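Local coordinates for enoyl-CoA hydratase/isomerase family protein (Mycobacterium tuberculosis, PDB 4FN7) that probably catalyses the reversible hydration of enoyl-CoA thioesters in lipid metabolism, as a trimeric member of the crotonase superfamily, at residues A[121-133]-A[157-169]. Sequence-based numbering, arbitrary orientation.
Sequences AHAYNIQANEVAI and ATGLAKTFFGETA
Ile126 and Phe164 pair across two short antiparallel strands of the small crotonase sheet, where strand 126-127 lies between 163-164 and the parallel strand 103-105. Two backbone bonds join them: Ile126 N to Phe164 O (2.8 Å) and Phe164 N to Ile126 O. Both side chains leave on the same face of the sheet, where Ile126 CD1 reaches Ala169 CB and both residues pack on Phe174. On the other face, Gln127 swings CG anti to its backbone N (chi1 -177°) and runs on extended, which carries NE2 to Ala161 O at 2.9 Å. This bond holds the amide beside Ala161, where the chain leaves helical angles with a positive phi; Thr163 OG1 lies 3.1 Å from Gln127 CD. Thr163 turns its methyl CG2 instead to Asn125, meeting CB and CG.

Where the strands end, waters take over the pairing. One accepts from Ala128 N and donates to Ala157 O and Lys162 O; a second joins Ala128 O and Val131 N to Thr158 O, and a third ties Gly166 N to Ala121 O and Tyr124 O. Near this third water the ring of Phe165 presents an edge to one face of His122 in an offset edge-to-face pair, planes at 88°, while Phe165 CD1 sits 3.4 Å from His122 O. At the far end Val131 sets its two methyls against backbone carbonyls, CG2 against Thr158 O and CG1 against Gly159 O (3.5 Å), and Ala161 CB packs on Ala132 CB. There Gly159 O also accepts from His203 of a second subunit, and Val131 packs on Thr206 of that second subunit. Such a short side sheet beside the main one, bordering a subunit interface, is characteristic of the crotonase fold and its trimers.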
loop_
_atom_site.group_PDB
_atom_site.type_symbol
_atom_site.label_atom_id
_atom_site.label_comp_id
_atom_site.label_asym_id
_atom_site.label_seq_id
_atom_site.Cartn_x
_atom_site.Cartn_y
_atom_site.Cartn_z
ATOM N N ALA A 121 -20.953 8.503 -0.521
ATOM C CA ALA A 121 -21.777 8.072 -1.644
ATOM C C ALA A 121 -20.920 7.959 -2.900
ATOM O O ALA A 121 -19.836 8.535 -2.975
ATOM C CB ALA A 121 -22.928 9.038 -1.868
ATOM N N HIS A 122 -21.416 7.207 -3.873
ATOM C CA HIS A 122 -20.680 6.900 -5.093
ATOM C C HIS A 122 -20.143 8.133 -5.800
ATOM O O HIS A 122 -19.015 8.129 -6.286
ATOM C CB HIS A 122 -21.566 6.118 -6.067
ATOM C CG HIS A 122 -20.993 6.014 -7.446
ATOM N ND1 HIS A 122 -21.364 6.856 -8.472
ATOM C CD2 HIS A 122 -20.064 5.177 -7.963
ATOM C CE1 HIS A 122 -20.694 6.537 -9.565
ATOM N NE2 HIS A 122 -19.898 5.521 -9.283
ATOM N N ALA A 123 -20.954 9.181 -5.869
ATOM C CA ALA A 123 -20.617 10.335 -6.700
ATOM C C ALA A 123 -19.698 11.363 -6.034
ATOM O O ALA A 123 -19.220 12.289 -6.696
ATOM C CB ALA A 123 -21.889 11.011 -7.206
ATOM N N TYR A 124 -19.440 11.210 -4.739
ATOM C CA TYR A 124 -18.689 12.232 -4.013
ATOM C C TYR A 124 -17.200 12.197 -4.334
ATOM O O TYR A 124 -16.520 11.185 -4.148
ATOM C CB TYR A 124 -18.914 12.143 -2.492
ATOM C CG TYR A 124 -20.360 12.258 -2.052
ATOM C CD1 TYR A 124 -21.339 12.730 -2.918
ATOM C CD2 TYR A 124 -20.740 11.894 -0.767
ATOM C CE1 TYR A 124 -22.661 12.829 -2.517
ATOM C CE2 TYR A 124 -22.057 11.986 -0.353
ATOM C CZ TYR A 124 -23.016 12.453 -1.231
ATOM O OH TYR A 124 -24.332 12.547 -0.822
ATOM N N ASN A 125 -16.703 13.330 -4.811
ATOM C CA ASN A 125 -15.310 13.458 -5.194
ATOM C C ASN A 125 -14.405 13.718 -4.006
ATOM O O ASN A 125 -14.740 14.494 -3.113
ATOM C CB ASN A 125 -15.154 14.587 -6.204
ATOM C CG ASN A 125 -15.751 14.249 -7.542
ATOM O OD1 ASN A 125 -15.844 13.089 -7.924
ATOM N ND2 ASN A 125 -16.135 15.269 -8.277
ATOM N N ILE A 126 -13.254 13.062 -4.013
ATOM C CA ILE A 126 -12.251 13.243 -2.978
ATOM C C ILE A 126 -10.937 13.537 -3.692
ATOM O O ILE A 126 -10.531 12.799 -4.600
ATOM C CB ILE A 126 -12.132 11.988 -2.101
ATOM C CG1 ILE A 126 -13.520 11.610 -1.557
ATOM C CG2 ILE A 126 -11.145 12.231 -0.968
ATOM C CD1 ILE A 126 -13.621 10.208 -1.043
ATOM N N GLN A 127 -10.294 14.638 -3.324
ATOM C CA GLN A 127 -9.183 15.140 -4.121
ATOM C C GLN A 127 -8.310 16.085 -3.319
ATOM O O GLN A 127 -8.813 16.992 -2.656
ATOM C CB GLN A 127 -9.718 15.894 -5.342
ATOM C CG GLN A 127 -8.633 16.397 -6.290
ATOM C CD GLN A 127 -9.122 17.485 -7.228
ATOM O OE1 GLN A 127 -10.166 18.098 -7.002
ATOM N NE2 GLN A 127 -8.360 17.740 -8.287
ATOM N N ALA A 128 -6.998 15.867 -3.385
ATOM C CA ALA A 128 -6.042 16.887 -2.971
ATOM C C ALA A 128 -5.755 17.724 -4.218
ATOM O O ALA A 128 -4.952 17.322 -5.062
ATOM C CB ALA A 128 -4.760 16.250 -2.437
ATOM N N ASN A 129 -6.429 18.863 -4.350
ATOM C CA ASN A 129 -6.335 19.658 -5.572
ATOM C C ASN A 129 -5.201 20.679 -5.559
ATOM O O ASN A 129 -5.090 21.489 -6.482
ATOM C CB ASN A 129 -7.670 20.362 -5.851
ATOM C CG ASN A 129 -7.931 21.513 -4.901
ATOM O OD1 ASN A 129 -7.489 21.490 -3.753
ATOM N ND2 ASN A 129 -8.666 22.524 -5.369
ATOM N N GLU A 130 -4.364 20.627 -4.525
ATOM C CA GLU A 130 -3.284 21.592 -4.327
ATOM C C GLU A 130 -2.483 21.876 -5.603
ATOM O O GLU A 130 -2.337 23.031 -6.008
ATOM C CB GLU A 130 -2.342 21.117 -3.215
ATOM C CG GLU A 130 -2.820 21.413 -1.788
ATOM C CD GLU A 130 -3.846 20.423 -1.233
ATOM O OE1 GLU A 130 -4.358 19.572 -1.981
ATOM O OE2 GLU A 130 -4.142 20.499 -0.019
ATOM N N VAL A 131 -1.972 20.829 -6.240
ATOM C CA VAL A 131 -1.093 21.014 -7.393
ATOM C C VAL A 131 -1.829 21.661 -8.564
ATOM O O VAL A 131 -1.232 22.421 -9.330
ATOM C CB VAL A 131 -0.436 19.675 -7.801
ATOM C CG1 VAL A 131 0.214 19.770 -9.177
ATOM C CG2 VAL A 131 0.582 19.242 -6.735
ATOM N N ALA A 132 -3.128 21.406 -8.673
ATOM C CA ALA A 132 -3.925 22.000 -9.745
ATOM C C ALA A 132 -4.068 23.512 -9.584
ATOM O O ALA A 132 -4.245 24.232 -10.569
ATOM C CB ALA A 132 -5.298 21.338 -9.830
ATOM N N ILE A 133 -3.992 24.003 -8.349
ATOM C CA ILE A 133 -4.147 25.436 -8.108
ATOM C C ILE A 133 -2.872 26.118 -7.597
ATOM O O ILE A 133 -2.921 27.229 -7.069
ATOM C CB ILE A 133 -5.364 25.755 -7.199
ATOM C CG1 ILE A 133 -5.156 25.230 -5.776
ATOM C CG2 ILE A 133 -6.648 25.194 -7.810
ATOM C CD1 ILE A 133 -6.240 25.659 -4.810
ATOM N N ALA A 157 -2.552 10.981 -6.370
ATOM C CA ALA A 157 -3.332 11.921 -5.563
ATOM C C ALA A 157 -2.540 13.183 -5.285
ATOM O O ALA A 157 -3.102 14.274 -5.149
ATOM C CB ALA A 157 -3.743 11.271 -4.249
ATOM N N THR A 158 -1.231 13.018 -5.176
ATOM C CA THR A 158 -0.361 14.117 -4.786
ATOM C C THR A 158 0.120 14.917 -6.006
ATOM O O THR A 158 -0.379 16.012 -6.264
ATOM C CB THR A 158 0.799 13.623 -3.898
ATOM O OG1 THR A 158 1.549 12.612 -4.584
ATOM C CG2 THR A 158 0.247 13.033 -2.594
ATOM N N GLY A 159 1.050 14.355 -6.776
ATOM C CA GLY A 159 1.635 15.066 -7.903
ATOM C C GLY A 159 0.669 15.390 -9.028
ATOM O O GLY A 159 0.873 16.360 -9.767
ATOM N N LEU A 160 -0.383 14.594 -9.184
ATOM C CA LEU A 160 -1.322 14.815 -10.283
ATOM C C LEU A 160 -2.683 15.338 -9.829
ATOM O O LEU A 160 -3.580 15.503 -10.649
ATOM C CB LEU A 160 -1.514 13.542 -11.107
ATOM C CG LEU A 160 -0.260 12.976 -11.785
ATOM C CD1 LEU A 160 -0.616 11.707 -12.524
ATOM C CD2 LEU A 160 0.395 14.000 -12.732
ATOM N N ALA A 161 -2.844 15.580 -8.527
ATOM C CA ALA A 161 -4.105 16.094 -7.990
ATOM C C ALA A 161 -5.289 15.254 -8.468
ATOM O O ALA A 161 -6.349 15.782 -8.799
ATOM C CB ALA A 161 -4.288 17.562 -8.380
ATOM N N LYS A 162 -5.106 13.939 -8.509
ATOM C CA LYS A 162 -6.148 13.065 -9.038
ATOM C C LYS A 162 -7.431 13.115 -8.206
ATOM O O LYS A 162 -7.388 13.164 -6.976
ATOM C CB LYS A 162 -5.646 11.621 -9.150
ATOM C CG LYS A 162 -6.717 10.675 -9.685
ATOM C CD LYS A 162 -6.184 9.277 -9.895
ATOM C CE LYS A 162 -7.287 8.306 -10.278
ATOM N NZ LYS A 162 -6.733 6.942 -10.474
ATOM N N THR A 163 -8.571 13.118 -8.888
ATOM C CA THR A 163 -9.863 13.047 -8.214
ATOM C C THR A 163 -10.333 11.605 -8.151
ATOM O O THR A 163 -10.284 10.890 -9.148
ATOM C CB THR A 163 -10.925 13.885 -8.945
ATOM O OG1 THR A 163 -10.522 15.257 -8.953
ATOM C CG2 THR A 163 -12.264 13.771 -8.237
ATOM N N PHE A 164 -10.773 11.183 -6.969
ATOM C CA PHE A 164 -11.282 9.834 -6.749
ATOM C C PHE A 164 -12.749 9.909 -6.344
ATOM O O PHE A 164 -13.188 10.896 -5.761
ATOM C CB PHE A 164 -10.490 9.136 -5.634
ATOM C CG PHE A 164 -9.012 9.048 -5.894
ATOM C CD1 PHE A 164 -8.444 7.871 -6.360
ATOM C CD2 PHE A 164 -8.186 10.129 -5.635
ATOM C CE1 PHE A 164 -7.076 7.786 -6.589
ATOM C CE2 PHE A 164 -6.824 10.049 -5.862
ATOM C CZ PHE A 164 -6.269 8.879 -6.333
ATOM N N PHE A 165 -13.504 8.859 -6.639
ATOM C CA PHE A 165 -14.878 8.765 -6.167
ATOM C C PHE A 165 -15.328 7.319 -6.224
ATOM O O PHE A 165 -14.798 6.531 -7.002
ATOM C CB PHE A 165 -15.803 9.652 -7.004
ATOM C CG PHE A 165 -15.894 9.249 -8.447
ATOM C CD1 PHE A 165 -16.904 8.404 -8.878
ATOM C CD2 PHE A 165 -14.976 9.719 -9.377
ATOM C CE1 PHE A 165 -16.997 8.033 -10.211
ATOM C CE2 PHE A 165 -15.064 9.349 -10.710
ATOM C CZ PHE A 165 -16.076 8.504 -11.125
ATOM N N GLY A 166 -16.299 6.964 -5.392
ATOM C CA GLY A 166 -16.910 5.649 -5.479
ATOM C C GLY A 166 -15.880 4.532 -5.492
ATOM O O GLY A 166 -15.012 4.463 -4.621
ATOM N N GLU A 167 -15.966 3.665 -6.499
ATOM C CA GLU A 167 -15.098 2.496 -6.572
ATOM C C GLU A 167 -13.616 2.867 -6.593
ATOM O O GLU A 167 -12.805 2.180 -5.984
ATOM C CB GLU A 167 -15.441 1.630 -7.786
ATOM N N THR A 168 -13.249 3.939 -7.291
ATOM C CA THR A 168 -11.832 4.308 -7.333
ATOM C C THR A 168 -11.362 4.871 -5.993
ATOM O O THR A 168 -10.213 4.676 -5.608
ATOM C CB THR A 168 -11.484 5.279 -8.484
ATOM O OG1 THR A 168 -12.047 6.571 -8.224
ATOM C CG2 THR A 168 -11.984 4.731 -9.820
ATOM N N ALA A 169 -12.250 5.556 -5.278
ATOM C CA ALA A 169 -11.915 6.040 -3.941
ATOM C C ALA A 169 -11.740 4.878 -2.968
ATOM O O ALA A 169 -10.825 4.876 -2.139
ATOM C CB ALA A 169 -12.968 7.025 -3.424
HETATM O O HOH W 1 -17.063 8.623 -3.260
HETATM O O HOH W 2 -5.891 13.818 -4.869
HETATM O O HOH W 3 -2.284 18.015 -5.468
#